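Long-range contacts in acylneuraminate lyase (Mycoplasma synoviae, PDB 4N4P), which is a TIM-barrel protein of the dihydrodipicolinate synthetase family, here forming an assembly of four chains: residues H2-F7 / D185-F190; M136-L141 / K161-S166; G209-V214 / H239-Y244; L246-K251 / E288-K293. One frame throughout, in Å; residues are numbered along the deposited sequence.

Interaction 1. Residues H2-F7 / D185-F190; sequences HNFDKF and DKLFMF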
loop_
_atom_site.group_PDB
_atom_site.type_symbol
_atom_site.label_atom_id
_atom_site.label_comp_id
_atom_site.label_asym_id
_atom_site.label_seq_id
_atom_site.Cartn_x
_atom_site.Cartn_y
_atom_site.Cartn_z
ATOM N N HIS A 2 -6.227 37.843 -3.044
ATOM C CA HIS A 2 -7.420 37.869 -2.195
ATOM C C HIS A 2 -7.051 38.216 -0.768
ATOM O O HIS A 2 -5.969 37.846 -0.283
ATOM C CB HIS A 2 -8.092 36.509 -2.134
ATOM C CG HIS A 2 -8.720 36.072 -3.416
ATOM N ND1 HIS A 2 -10.051 36.287 -3.699
ATOM C CD2 HIS A 2 -8.208 35.406 -4.475
ATOM C CE1 HIS A 2 -10.328 35.791 -4.891
ATOM N NE2 HIS A 2 -9.227 35.255 -5.385
ATOM N N ASN A 3 -7.958 38.906 -0.091
ATOM C CA ASN A 3 -7.803 39.114 1.319
ATOM C C ASN A 3 -8.499 37.916 1.958
ATOM O O ASN A 3 -9.729 37.822 1.923
ATOM C CB ASN A 3 -8.417 40.436 1.793
ATOM C CG ASN A 3 -8.343 40.592 3.299
ATOM O OD1 ASN A 3 -8.328 39.590 4.038
ATOM N ND2 ASN A 3 -8.291 41.825 3.771
ATOM N N PHE A 4 -7.688 36.983 2.457
ATOM C CA PHE A 4 -8.170 35.817 3.198
ATOM C C PHE A 4 -7.796 35.898 4.679
ATOM O O PHE A 4 -7.633 34.873 5.352
ATOM C CB PHE A 4 -7.553 34.543 2.603
ATOM C CG PHE A 4 -8.077 34.172 1.239
ATOM C CD1 PHE A 4 -9.452 34.127 0.985
ATOM C CD2 PHE A 4 -7.194 33.780 0.235
ATOM C CE1 PHE A 4 -9.928 33.746 -0.292
ATOM C CE2 PHE A 4 -7.659 33.398 -1.033
ATOM C CZ PHE A 4 -9.017 33.379 -1.290
ATOM N N ASP A 5 -7.687 37.116 5.194
ATOM C CA ASP A 5 -7.235 37.316 6.566
ATOM C C ASP A 5 -8.145 36.673 7.611
ATOM O O ASP A 5 -7.658 36.174 8.629
ATOM C CB ASP A 5 -7.017 38.789 6.854
ATOM C CG ASP A 5 -5.770 39.342 6.164
ATOM O OD1 ASP A 5 -5.028 38.607 5.452
ATOM O OD2 ASP A 5 -5.535 40.543 6.355
ATOM N N LYS A 6 -9.448 36.606 7.341
ATOM C CA LYS A 6 -10.346 35.979 8.295
ATOM C C LYS A 6 -10.172 34.451 8.370
ATOM O O LYS A 6 -10.769 33.812 9.234
ATOM C CB LYS A 6 -11.807 36.307 7.992
ATOM C CG LYS A 6 -12.334 35.569 6.779
ATOM C CD LYS A 6 -13.368 36.356 5.991
ATOM C CE LYS A 6 -14.751 36.029 6.331
ATOM N NZ LYS A 6 -15.720 36.268 5.204
ATOM N N PHE A 7 -9.361 33.888 7.481
ATOM C CA PHE A 7 -9.125 32.442 7.506
ATOM C C PHE A 7 -7.767 32.087 8.104
ATOM O O PHE A 7 -7.334 30.934 8.029
ATOM C CB PHE A 7 -9.236 31.865 6.112
ATOM C CG PHE A 7 -10.616 31.984 5.528
ATOM C CD1 PHE A 7 -11.647 31.148 5.998
ATOM C CD2 PHE A 7 -10.885 32.904 4.511
ATOM C CE1 PHE A 7 -12.907 31.217 5.461
ATOM C CE2 PHE A 7 -12.171 33.000 3.973
ATOM C CZ PHE A 7 -13.185 32.144 4.446
ATOM N N ASP A 185 -2.634 31.997 -5.214
ATOM C CA ASP A 185 -3.840 32.776 -4.887
ATOM C C ASP A 185 -5.048 31.918 -4.503
ATOM O O ASP A 185 -6.191 32.400 -4.466
ATOM C CB ASP A 185 -4.183 33.773 -6.008
ATOM C CG ASP A 185 -4.948 35.013 -5.490
ATOM O OD1 ASP A 185 -5.397 35.810 -6.348
ATOM O OD2 ASP A 185 -5.095 35.211 -4.239
ATOM N N LYS A 186 -4.801 30.635 -4.242
ATOM C CA LYS A 186 -5.835 29.801 -3.675
ATOM C C LYS A 186 -5.519 29.662 -2.186
ATOM O O LYS A 186 -4.350 29.776 -1.769
ATOM C CB LYS A 186 -5.939 28.429 -4.360
ATOM C CG LYS A 186 -6.422 28.478 -5.819
ATOM C CD LYS A 186 -7.913 28.828 -5.921
ATOM C CE LYS A 186 -8.291 29.052 -7.385
ATOM N NZ LYS A 186 -9.732 29.370 -7.612
ATOM N N LEU A 187 -6.565 29.467 -1.394
ATOM C CA LEU A 187 -6.431 29.344 0.040
ATOM C C LEU A 187 -6.329 27.870 0.415
ATOM O O LEU A 187 -7.185 27.089 0.054
ATOM C CB LEU A 187 -7.626 29.980 0.745
ATOM C CG LEU A 187 -7.704 29.816 2.275
ATOM C CD1 LEU A 187 -6.526 30.553 2.958
ATOM C CD2 LEU A 187 -9.012 30.361 2.754
ATOM N N PHE A 188 -5.289 27.496 1.151
ATOM C CA PHE A 188 -5.151 26.107 1.580
ATOM C C PHE A 188 -5.207 26.117 3.093
ATOM O O PHE A 188 -4.329 26.685 3.737
ATOM C CB PHE A 188 -3.830 25.484 1.052
ATOM C CG PHE A 188 -3.836 25.277 -0.424
ATOM C CD1 PHE A 188 -4.357 24.101 -0.971
ATOM C CD2 PHE A 188 -3.372 26.268 -1.283
ATOM C CE1 PHE A 188 -4.403 23.911 -2.358
ATOM C CE2 PHE A 188 -3.412 26.097 -2.664
ATOM C CZ PHE A 188 -3.923 24.915 -3.208
ATOM N N MET A 189 -6.260 25.509 3.646
ATOM C CA MET A 189 -6.408 25.356 5.074
ATOM C C MET A 189 -5.715 24.037 5.469
ATOM O O MET A 189 -6.055 22.977 4.939
ATOM C CB MET A 189 -7.894 25.397 5.454
ATOM C CG MET A 189 -8.557 26.769 5.147
ATOM S SD MET A 189 -7.860 28.139 6.098
ATOM C CE MET A 189 -8.594 27.905 7.715
ATOM N N PHE A 190 -4.709 24.114 6.336
ATOM C CA PHE A 190 -3.869 22.944 6.625
ATOM C C PHE A 190 -4.511 22.092 7.748
ATOM O O PHE A 190 -4.757 22.586 8.843
ATOM C CB PHE A 190 -2.461 23.403 6.992
ATOM C CG PHE A 190 -1.457 22.300 7.009
ATOM C CD1 PHE A 190 -0.867 21.860 5.821
ATOM C CD2 PHE A 190 -1.117 21.676 8.205
ATOM C CE1 PHE A 190 0.056 20.813 5.831
ATOM C CE2 PHE A 190 -0.174 20.643 8.237
ATOM C CZ PHE A 190 0.409 20.204 7.056
#
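From His2 beside Asp185 (CA atoms 6.8 Å apart) through Phe4 beside Leu187 to Phe7 beside Met189 (8.0 Å), the two backbones run in the same general direction, too far apart to pair as strands. His2 N donates an almost straight hydrogen bond to Asp185 OD2 (3.1 Å, 173°), entering on the syn lone pair, and the same oxygen lies in plane at the edge of the imidazole, next to CD2. The Phe4 ring is sandwiched: His2 CB covers one face and Leu187 CB the other, a CH-pi contact 4.0 Å from CB to the Phe4 centroid. Residues 2-7 pack across the end of the TIM barrel where its strands begin, against side chains of strand 187-190 that face its interior, while Phe188, between Leu187 and Met189, turns out to helix 173-182. Leu187 holds CG anti to its N (chi1 174°); from there CD1 reaches Phe4 CB and CD2 lies 3.6 Å from Phe7 CG. The bent Met189 folds SD to within 4.0 Å of Phe7 CB.

Interaction 2. Residues M136-L141 / K161-S166; sequences MLIYYL and KNVIGS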
loop_
_atom_site.group_PDB
_atom_site.type_symbol
_atom_site.label_atom_id
_atom_site.label_comp_id
_atom_site.label_asym_id
_atom_site.label_seq_id
_atom_site.Cartn_x
_atom_site.Cartn_y
_atom_site.Cartn_z
ATOM N N MET A 136 -16.151 28.089 -1.467
ATOM C CA MET A 136 -16.020 26.654 -1.227
ATOM C C MET A 136 -14.555 26.246 -1.044
ATOM O O MET A 136 -13.654 26.682 -1.802
ATOM C CB MET A 136 -16.655 25.876 -2.403
ATOM C CG MET A 136 -16.208 24.445 -2.567
ATOM S SD MET A 136 -16.879 23.407 -1.226
ATOM C CE MET A 136 -18.573 23.234 -1.771
ATOM N N LEU A 137 -14.318 25.405 -0.029
ATOM C CA LEU A 137 -13.047 24.713 0.134
ATOM C C LEU A 137 -13.253 23.257 -0.236
ATOM O O LEU A 137 -14.034 22.568 0.425
ATOM C CB LEU A 137 -12.572 24.805 1.605
ATOM C CG LEU A 137 -12.194 26.238 1.984
ATOM C CD1 LEU A 137 -12.150 26.381 3.549
ATOM C CD2 LEU A 137 -10.886 26.620 1.297
ATOM N N ILE A 138 -12.588 22.787 -1.292
ATOM C CA ILE A 138 -12.694 21.392 -1.658
ATOM C C ILE A 138 -11.759 20.557 -0.776
ATOM O O ILE A 138 -10.856 21.092 -0.124
ATOM C CB ILE A 138 -12.432 21.165 -3.158
ATOM C CG1 ILE A 138 -11.014 21.588 -3.543
ATOM C CG2 ILE A 138 -13.457 21.940 -4.006
ATOM C CD1 ILE A 138 -10.656 21.253 -4.972
ATOM N N TYR A 139 -12.009 19.264 -0.686
ATOM C CA TYR A 139 -11.128 18.409 0.078
ATOM C C TYR A 139 -10.038 17.927 -0.845
ATOM O O TYR A 139 -10.309 17.595 -1.985
ATOM C CB TYR A 139 -11.891 17.224 0.649
ATOM C CG TYR A 139 -12.327 17.460 2.071
ATOM C CD1 TYR A 139 -11.840 16.660 3.105
ATOM C CD2 TYR A 139 -13.204 18.493 2.388
ATOM C CE1 TYR A 139 -12.237 16.868 4.429
ATOM C CE2 TYR A 139 -13.601 18.708 3.671
ATOM C CZ TYR A 139 -13.118 17.884 4.704
ATOM O OH TYR A 139 -13.491 18.124 6.005
ATOM N N TYR A 140 -8.804 17.918 -0.351
ATOM C CA TYR A 140 -7.731 17.387 -1.144
ATOM C C TYR A 140 -7.945 15.904 -1.439
ATOM O O TYR A 140 -8.376 15.126 -0.577
ATOM C CB TYR A 140 -6.376 17.632 -0.508
ATOM C CG TYR A 140 -5.264 16.971 -1.287
ATOM C CD1 TYR A 140 -4.926 17.396 -2.578
ATOM C CD2 TYR A 140 -4.573 15.898 -0.742
ATOM C CE1 TYR A 140 -3.883 16.750 -3.304
ATOM C CE2 TYR A 140 -3.564 15.271 -1.439
ATOM C CZ TYR A 140 -3.219 15.689 -2.705
ATOM O OH TYR A 140 -2.179 15.016 -3.313
ATOM N N LEU A 141 -7.630 15.560 -2.687
ATOM C CA LEU A 141 -7.877 14.265 -3.296
ATOM C C LEU A 141 -6.513 13.760 -3.783
ATOM O O LEU A 141 -5.974 14.312 -4.761
ATOM C CB LEU A 141 -8.836 14.443 -4.491
ATOM C CG LEU A 141 -9.273 13.205 -5.283
ATOM C CD1 LEU A 141 -10.163 12.288 -4.446
ATOM C CD2 LEU A 141 -9.965 13.605 -6.575
ATOM N N LYS A 161 -16.333 27.332 -10.211
ATOM C CA LYS A 161 -16.959 28.541 -9.709
ATOM C C LYS A 161 -17.124 28.511 -8.179
ATOM O O LYS A 161 -17.580 27.509 -7.612
ATOM C CB LYS A 161 -18.321 28.761 -10.398
ATOM C CG LYS A 161 -19.025 30.036 -9.965
ATOM C CD LYS A 161 -20.415 30.159 -10.624
ATOM C CE LYS A 161 -20.966 31.569 -10.478
ATOM N NZ LYS A 161 -21.546 31.812 -9.131
ATOM N N ASN A 162 -16.696 29.600 -7.525
ATOM C CA ASN A 162 -16.819 29.790 -6.067
ATOM C C ASN A 162 -15.802 29.025 -5.224
ATOM O O ASN A 162 -15.739 29.242 -4.012
ATOM C CB ASN A 162 -18.236 29.497 -5.520
ATOM C CG ASN A 162 -19.295 30.419 -6.089
ATOM O OD1 ASN A 162 -19.081 31.630 -6.230
ATOM N ND2 ASN A 162 -20.466 29.850 -6.395
ATOM N N VAL A 163 -15.014 28.152 -5.846
ATOM C CA VAL A 163 -13.963 27.447 -5.098
ATOM C C VAL A 163 -12.803 28.403 -4.823
ATOM O O VAL A 163 -12.209 28.962 -5.767
ATOM C CB VAL A 163 -13.453 26.177 -5.804
ATOM C CG1 VAL A 163 -12.268 25.584 -5.036
ATOM C CG2 VAL A 163 -14.585 25.114 -5.926
ATOM N N ILE A 164 -12.486 28.608 -3.549
ATOM C CA ILE A 164 -11.381 29.539 -3.229
ATOM C C ILE A 164 -10.099 28.798 -2.840
ATOM O O ILE A 164 -9.023 29.411 -2.702
ATOM C CB ILE A 164 -11.766 30.573 -2.132
ATOM C CG1 ILE A 164 -12.180 29.845 -0.827
ATOM C CG2 ILE A 164 -12.865 31.515 -2.644
ATOM C CD1 ILE A 164 -12.181 30.785 0.406
ATOM N N GLY A 165 -10.194 27.474 -2.707
ATOM C CA GLY A 165 -9.030 26.694 -2.245
ATOM C C GLY A 165 -9.457 25.325 -1.738
ATOM O O GLY A 165 -10.469 24.794 -2.159
ATOM N N SER A 166 -8.691 24.769 -0.813
ATOM C CA SER A 166 -8.910 23.398 -0.422
ATOM C C SER A 166 -8.569 23.243 1.039
ATOM O O SER A 166 -7.695 23.965 1.544
ATOM C CB SER A 166 -7.990 22.506 -1.282
ATOM O OG SER A 166 -7.868 21.180 -0.758
#
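Ile164 N meets Met136 O in the carbonyl plane (2.9 Å), whereas Ser166 OG sits above the plane of the Ile138 carbonyl, 50° out of it, and donates to Ile138 O over 3.1 Å. With chi1 at 165°, the Ser166 hydroxyl is directed away from its own backbone N and across to the neighbouring strand. Of Tyr140 it is CB that touches this hydroxyl; the ring leads away, to an edge-to-face contact with Phe154. Two further backbone bonds, Met136 N to Asn162 O (2.8 Å) and Ile138 N to Gly165 O (3.0 Å), extend the pairing, which Lys167 continues. The register slips by one between Met136-Val163 and Leu137-Gly165, a beta bulge that accommodates Ile164. On one side of the sheet Val163 CG2 packs against both Met136 CG (3.8 Å) and Ile138 CG2 (3.9 Å), and helix 151-158 covers Ile138 and Ser166. On the other, Leu137 CD2 lies against the Gly165-Ser166 peptide, 3.6 Å from Gly165 C, and the leucine also meets Met189. The two short strand segments are twisted 37° against each other. Joined through helix 151-158, the strands form a beta-alpha-beta crossover, the repeating element of the TIM barrel, with the helix outside and Leu137 facing the interior.

Interaction 3. Residues G209-V214 / H239-Y244; sequences GSTYNV and HTYNDY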
loop_
_atom_site.group_PDB
_atom_site.type_symbol
_atom_site.label_atom_id
_atom_site.label_comp_id
_atom_site.label_asym_id
_atom_site.label_seq_id
_atom_site.Cartn_x
_atom_site.Cartn_y
_atom_site.Cartn_z
ATOM N N GLY A 209 -8.485 21.544 12.546
ATOM C CA GLY A 209 -8.121 20.275 13.189
ATOM C C GLY A 209 -8.929 19.936 14.415
ATOM O O GLY A 209 -9.380 20.812 15.136
ATOM N N SER A 210 -9.102 18.631 14.626
ATOM C CA SER A 210 -9.850 18.123 15.766
ATOM C C SER A 210 -9.172 18.527 17.079
ATOM O O SER A 210 -9.844 18.801 18.074
ATOM C CB SER A 210 -9.899 16.590 15.684
ATOM O OG SER A 210 -8.581 16.034 15.733
ATOM N N THR A 211 -7.842 18.532 17.090
ATOM C CA THR A 211 -7.115 18.674 18.369
ATOM C C THR A 211 -7.151 20.105 18.922
ATOM O O THR A 211 -6.888 20.322 20.106
ATOM C CB THR A 211 -5.643 18.169 18.289
ATOM O OG1 THR A 211 -4.891 19.038 17.440
ATOM C CG2 THR A 211 -5.582 16.734 17.748
ATOM N N TYR A 212 -7.512 21.074 18.084
ATOM C CA TYR A 212 -7.573 22.468 18.539
ATOM C C TYR A 212 -8.834 22.723 19.353
ATOM O O TYR A 212 -8.966 23.788 19.948
ATOM C CB TYR A 212 -7.500 23.472 17.369
ATOM C CG TYR A 212 -6.407 23.140 16.371
ATOM C CD1 TYR A 212 -5.100 22.860 16.810
ATOM C CD2 TYR A 212 -6.679 23.086 15.000
ATOM C CE1 TYR A 212 -4.072 22.532 15.896
ATOM C CE2 TYR A 212 -5.666 22.755 14.073
ATOM C CZ TYR A 212 -4.373 22.467 14.538
ATOM O OH TYR A 212 -3.379 22.139 13.637
ATOM N N ASN A 213 -9.753 21.754 19.377
ATOM C CA ASN A 213 -10.936 21.860 20.241
ATOM C C ASN A 213 -10.565 22.107 21.708
ATOM O O ASN A 213 -11.293 22.802 22.420
ATOM C CB ASN A 213 -11.828 20.601 20.168
ATOM C CG ASN A 213 -12.757 20.581 18.952
ATOM O OD1 ASN A 213 -12.527 19.842 17.965
ATOM N ND2 ASN A 213 -13.834 21.338 19.035
ATOM N N VAL A 214 -9.465 21.515 22.181
ATOM C CA VAL A 214 -9.136 21.611 23.601
ATOM C C VAL A 214 -7.684 22.059 23.853
ATOM O O VAL A 214 -7.301 22.317 25.000
ATOM C CB VAL A 214 -9.459 20.285 24.384
ATOM C CG1 VAL A 214 -10.944 19.938 24.240
ATOM C CG2 VAL A 214 -8.570 19.115 23.882
ATOM N N HIS A 239 7.122 18.857 19.658
ATOM C CA HIS A 239 7.279 17.537 20.317
ATOM C C HIS A 239 6.241 17.377 21.411
ATOM O O HIS A 239 5.596 16.335 21.508
ATOM C CB HIS A 239 8.705 17.360 20.861
ATOM C CG HIS A 239 9.752 17.393 19.782
ATOM N ND1 HIS A 239 9.550 16.835 18.538
ATOM C CD2 HIS A 239 11.003 17.917 19.763
ATOM C CE1 HIS A 239 10.629 17.016 17.792
ATOM N NE2 HIS A 239 11.532 17.660 18.515
ATOM N N THR A 240 6.029 18.446 22.187
ATOM C CA THR A 240 5.002 18.428 23.223
ATOM C C THR A 240 3.607 18.247 22.635
ATOM O O THR A 240 2.849 17.403 23.093
ATOM C CB THR A 240 5.055 19.690 24.089
ATOM O OG1 THR A 240 6.340 19.720 24.720
ATOM C CG2 THR A 240 3.962 19.643 25.188
ATOM N N TYR A 241 3.279 19.046 21.620
ATOM C CA TYR A 241 1.969 18.951 20.972
ATOM C C TYR A 241 1.718 17.554 20.413
ATOM O O TYR A 241 0.633 16.990 20.528
ATOM C CB TYR A 241 1.827 20.016 19.862
ATOM C CG TYR A 241 0.377 20.290 19.558
ATOM C CD1 TYR A 241 -0.367 21.168 20.362
ATOM C CD2 TYR A 241 -0.276 19.597 18.529
ATOM C CE1 TYR A 241 -1.716 21.380 20.125
ATOM C CE2 TYR A 241 -1.638 19.798 18.279
ATOM C CZ TYR A 241 -2.344 20.703 19.088
ATOM O OH TYR A 241 -3.670 20.925 18.866
ATOM N N ASN A 242 2.723 16.977 19.791
ATOM C CA ASN A 242 2.491 15.666 19.171
ATOM C C ASN A 242 2.440 14.568 20.213
ATOM O O ASN A 242 1.741 13.594 20.026
ATOM C CB ASN A 242 3.538 15.397 18.094
ATOM C CG ASN A 242 3.284 16.265 16.834
ATOM O OD1 ASN A 242 2.351 17.074 16.821
ATOM N ND2 ASN A 242 4.091 16.081 15.790
ATOM N N ASP A 243 3.133 14.776 21.334
ATOM C CA ASP A 243 2.970 13.887 22.496
ATOM C C ASP A 243 1.501 13.931 22.903
ATOM O O ASP A 243 0.870 12.891 23.140
ATOM C CB ASP A 243 3.831 14.342 23.684
ATOM C CG ASP A 243 5.297 13.986 23.542
ATOM O OD1 ASP A 243 5.691 13.238 22.628
ATOM O OD2 ASP A 243 6.057 14.469 24.381
ATOM N N TYR A 244 0.973 15.146 22.974
ATOM C CA TYR A 244 -0.428 15.386 23.349
ATOM C C TYR A 244 -1.381 14.685 22.402
ATOM O O TYR A 244 -2.299 14.000 22.841
ATOM C CB TYR A 244 -0.721 16.892 23.405
ATOM C CG TYR A 244 -2.135 17.306 23.038
ATOM C CD1 TYR A 244 -3.227 17.013 23.879
ATOM C CD2 TYR A 244 -2.381 18.024 21.838
ATOM C CE1 TYR A 244 -4.543 17.408 23.527
ATOM C CE2 TYR A 244 -3.668 18.446 21.493
ATOM C CZ TYR A 244 -4.747 18.124 22.329
ATOM O OH TYR A 244 -6.022 18.525 21.984
#
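Along residues 239-244 of helix 231-248, Tyr241 is the first to touch residues 209-214, and its hydroxyl donates to Thr211 OG1 at 2.7 Å. A chi1 of -158° swings the ring away from the backbone N and toward the turn that follows strand 206-209. Thr211 OG1 is also hydrogen-bonded to Asp193, so it links Tyr241 to that aspartate. The Tyr212 side chain crosses that of Tyr241 at about a right angle, bringing its CD1 to 3.2 Å from Tyr241 OH. Asn242 bonds to Glu194 O of its own chain and to Glu177 of the second subunit, and Asp243 forms a salt bridge with Arg178 of the second subunit. Three residues beyond Tyr241, Tyr244 lays CD2 over the centre of the Tyr241 ring, 3.7 Å above its plane. Its own OH donates to Thr211 O (2.7 Å), in the carbonyl plane and on a lone pair, while Val214 CG2 abuts the same hydroxyl at 3.2 Å. Two parallel-running tyrosines therefore grip one threonine, by side chain and by carbonyl. Helix 231-248 is thereby fastened to the turn after strand 206-209, with helix 253-263 against Val214 and helix 280-294 against Tyr244.

Interaction 4. Residues L246-K251 / E288-K293; sequences LDLISK and EFITDK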
loop_
_atom_site.group_PDB
_atom_site.type_symbol
_atom_site.label_atom_id
_atom_site.label_comp_id
_atom_site.label_asym_id
_atom_site.label_seq_id
_atom_site.Cartn_x
_atom_site.Cartn_y
_atom_site.Cartn_z
ATOM N N LEU A 246 -0.916 12.081 20.373
ATOM C CA LEU A 246 -0.842 10.632 20.545
ATOM C C LEU A 246 -1.485 10.165 21.879
ATOM O O LEU A 246 -2.193 9.130 21.927
ATOM C CB LEU A 246 0.621 10.165 20.450
ATOM C CG LEU A 246 1.165 10.303 19.021
ATOM C CD1 LEU A 246 2.610 9.817 18.905
ATOM C CD2 LEU A 246 0.261 9.570 18.034
ATOM N N ASP A 247 -1.262 10.938 22.939
ATOM C CA ASP A 247 -1.868 10.611 24.244
ATOM C C ASP A 247 -3.382 10.747 24.135
ATOM O O ASP A 247 -4.137 9.887 24.621
ATOM C CB ASP A 247 -1.305 11.509 25.378
ATOM C CG ASP A 247 -0.021 10.970 25.983
ATOM O OD1 ASP A 247 0.312 9.790 25.791
ATOM O OD2 ASP A 247 0.629 11.718 26.725
ATOM N N LEU A 248 -3.834 11.827 23.500
ATOM C CA LEU A 248 -5.279 12.086 23.351
ATOM C C LEU A 248 -5.999 10.930 22.666
ATOM O O LEU A 248 -7.061 10.481 23.128
ATOM C CB LEU A 248 -5.494 13.375 22.541
ATOM C CG LEU A 248 -6.945 13.774 22.257
ATOM C CD1 LEU A 248 -7.673 14.125 23.568
ATOM C CD2 LEU A 248 -6.973 14.950 21.276
ATOM N N ILE A 249 -5.408 10.442 21.572
ATOM C CA ILE A 249 -6.066 9.418 20.758
ATOM C C ILE A 249 -5.752 8.016 21.239
ATOM O O ILE A 249 -6.073 7.029 20.550
ATOM C CB ILE A 249 -5.768 9.570 19.238
ATOM C CG1 ILE A 249 -4.266 9.367 18.965
ATOM C CG2 ILE A 249 -6.277 10.941 18.740
ATOM C CD1 ILE A 249 -3.867 9.441 17.486
ATOM N N SER A 250 -5.158 7.884 22.419
ATOM C CA SER A 250 -5.035 6.534 22.975
ATOM C C SER A 250 -6.418 6.012 23.392
ATOM O O SER A 250 -6.594 4.821 23.645
ATOM C CB SER A 250 -4.009 6.472 24.108
ATOM O OG SER A 250 -4.436 7.271 25.184
ATOM N N LYS A 251 -7.402 6.905 23.462
ATOM C CA LYS A 251 -8.806 6.493 23.524
ATOM C C LYS A 251 -9.487 7.216 22.362
ATOM O O LYS A 251 -8.873 8.082 21.743
ATOM C CB LYS A 251 -9.439 6.840 24.864
ATOM C CG LYS A 251 -8.830 5.998 26.037
ATOM C CD LYS A 251 -9.610 6.142 27.305
ATOM C CE LYS A 251 -8.848 5.583 28.514
ATOM N NZ LYS A 251 -8.328 4.191 28.329
ATOM N N GLU A 288 -8.860 13.909 32.546
ATOM C CA GLU A 288 -8.006 14.536 33.558
ATOM C C GLU A 288 -6.545 14.381 33.232
ATOM O O GLU A 288 -5.810 15.330 33.344
ATOM C CB GLU A 288 -8.220 13.918 34.934
ATOM C CG GLU A 288 -9.586 14.156 35.504
ATOM C CD GLU A 288 -9.710 13.459 36.856
ATOM O OE1 GLU A 288 -9.874 12.230 36.884
ATOM O OE2 GLU A 288 -9.615 14.142 37.877
ATOM N N PHE A 289 -6.138 13.176 32.844
ATOM C CA PHE A 289 -4.744 12.906 32.423
ATOM C C PHE A 289 -4.292 13.889 31.339
ATOM O O PHE A 289 -3.253 14.556 31.480
ATOM C CB PHE A 289 -4.597 11.442 31.948
ATOM C CG PHE A 289 -3.369 11.168 31.097
ATOM C CD1 PHE A 289 -2.086 11.288 31.617
ATOM C CD2 PHE A 289 -3.519 10.751 29.766
ATOM C CE1 PHE A 289 -0.956 11.066 30.815
ATOM C CE2 PHE A 289 -2.403 10.493 28.956
ATOM C CZ PHE A 289 -1.109 10.651 29.486
ATOM N N ILE A 290 -5.067 13.983 30.262
ATOM C CA ILE A 290 -4.728 14.955 29.183
ATOM C C ILE A 290 -4.682 16.400 29.692
ATOM O O ILE A 290 -3.740 17.151 29.382
ATOM C CB ILE A 290 -5.694 14.850 28.005
ATOM C CG1 ILE A 290 -5.670 13.427 27.389
ATOM C CG2 ILE A 290 -5.418 16.001 26.912
ATOM C CD1 ILE A 290 -4.319 12.998 26.756
ATOM N N THR A 291 -5.733 16.799 30.399
ATOM C CA THR A 291 -5.865 18.161 30.935
ATOM C C THR A 291 -4.687 18.556 31.830
ATOM O O THR A 291 -4.083 19.628 31.642
ATOM C CB THR A 291 -7.220 18.335 31.692
ATOM O OG1 THR A 291 -8.297 18.187 30.767
ATOM C CG2 THR A 291 -7.330 19.695 32.342
ATOM N N ASP A 292 -4.371 17.710 32.805
ATOM C CA ASP A 292 -3.308 18.015 33.753
ATOM C C ASP A 292 -1.939 17.999 33.083
ATOM O O ASP A 292 -1.072 18.805 33.436
ATOM C CB ASP A 292 -3.301 17.030 34.941
ATOM C CG ASP A 292 -4.584 17.082 35.750
ATOM O OD1 ASP A 292 -5.292 18.117 35.658
ATOM O OD2 ASP A 292 -4.896 16.073 36.446
ATOM N N LYS A 293 -1.731 17.085 32.141
ATOM C CA LYS A 293 -0.421 16.986 31.476
ATOM C C LYS A 293 -0.171 18.125 30.491
ATOM O O LYS A 293 0.955 18.679 30.424
ATOM C CB LYS A 293 -0.234 15.621 30.775
ATOM C CG LYS A 293 1.177 15.422 30.155
ATOM C CD LYS A 293 1.398 13.952 29.752
ATOM C CE LYS A 293 2.778 13.723 29.138
ATOM N NZ LYS A 293 2.792 12.298 28.620
#
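Ile290 makes the tight part of this contact, driving CD1 against the last turn of helix 231-248: the methyl lies 3.5 Å from Leu248 N and 3.6 Å from Asp247 CB. Leu248 CD1 stands farther off, 4.4 Å from Ile290 CG1, and Ile260 of helix 253-263 packs against both residues. Toward solvent the contact thins to long side chains. Lys293, extended beyond CG, carries NZ to Asp247 OD2 (2.9 Å) in a salt bridge, met nearly head-on to the C-O bond, and Tyr294 OH bonds to the same oxygen. Two donors on OD2 would probably favour a charged carboxylate. The exposed Phe289 ring is turned 58° from that carboxylate, its CZ 3.4 Å from Asp247 OD2. Asp247 O is itself held twice, by Ser250 N and by Ser250 OG (2.7 Å), where the chain leaves the helix through a type I turn at Leu248-Lys251. Helices 231-248, 253-263 and 280-294 pack together here as the C-terminal helical region that accompanies the barrel in this family.

Interactions 1 and 2 are neighbours in the barrel sheet, their centres 11 Å apart: strands 187-190 and 163-168 are adjacent, with probable hydrogen bonds from Leu187 N to Ile164 O (2.8 Å) and from Ser166 N to Leu187 O (2.9 Å). Along the chain, interaction 2 is nested in the loop that interaction 1 closes. Interactions 3 and 4 form a second pair, 10 Å between centres, sharing helix 231-248; Tyr244 CE1 packs on Ile290 CG2 at 3.8 Å. The pairs do not touch: interactions 1 and 3 have centres about 22 Å apart, though their nearest atoms come to about 5 Å, and interactions 2 and 4, about 33 Å between centres, lie on opposite sides of the chain's centre.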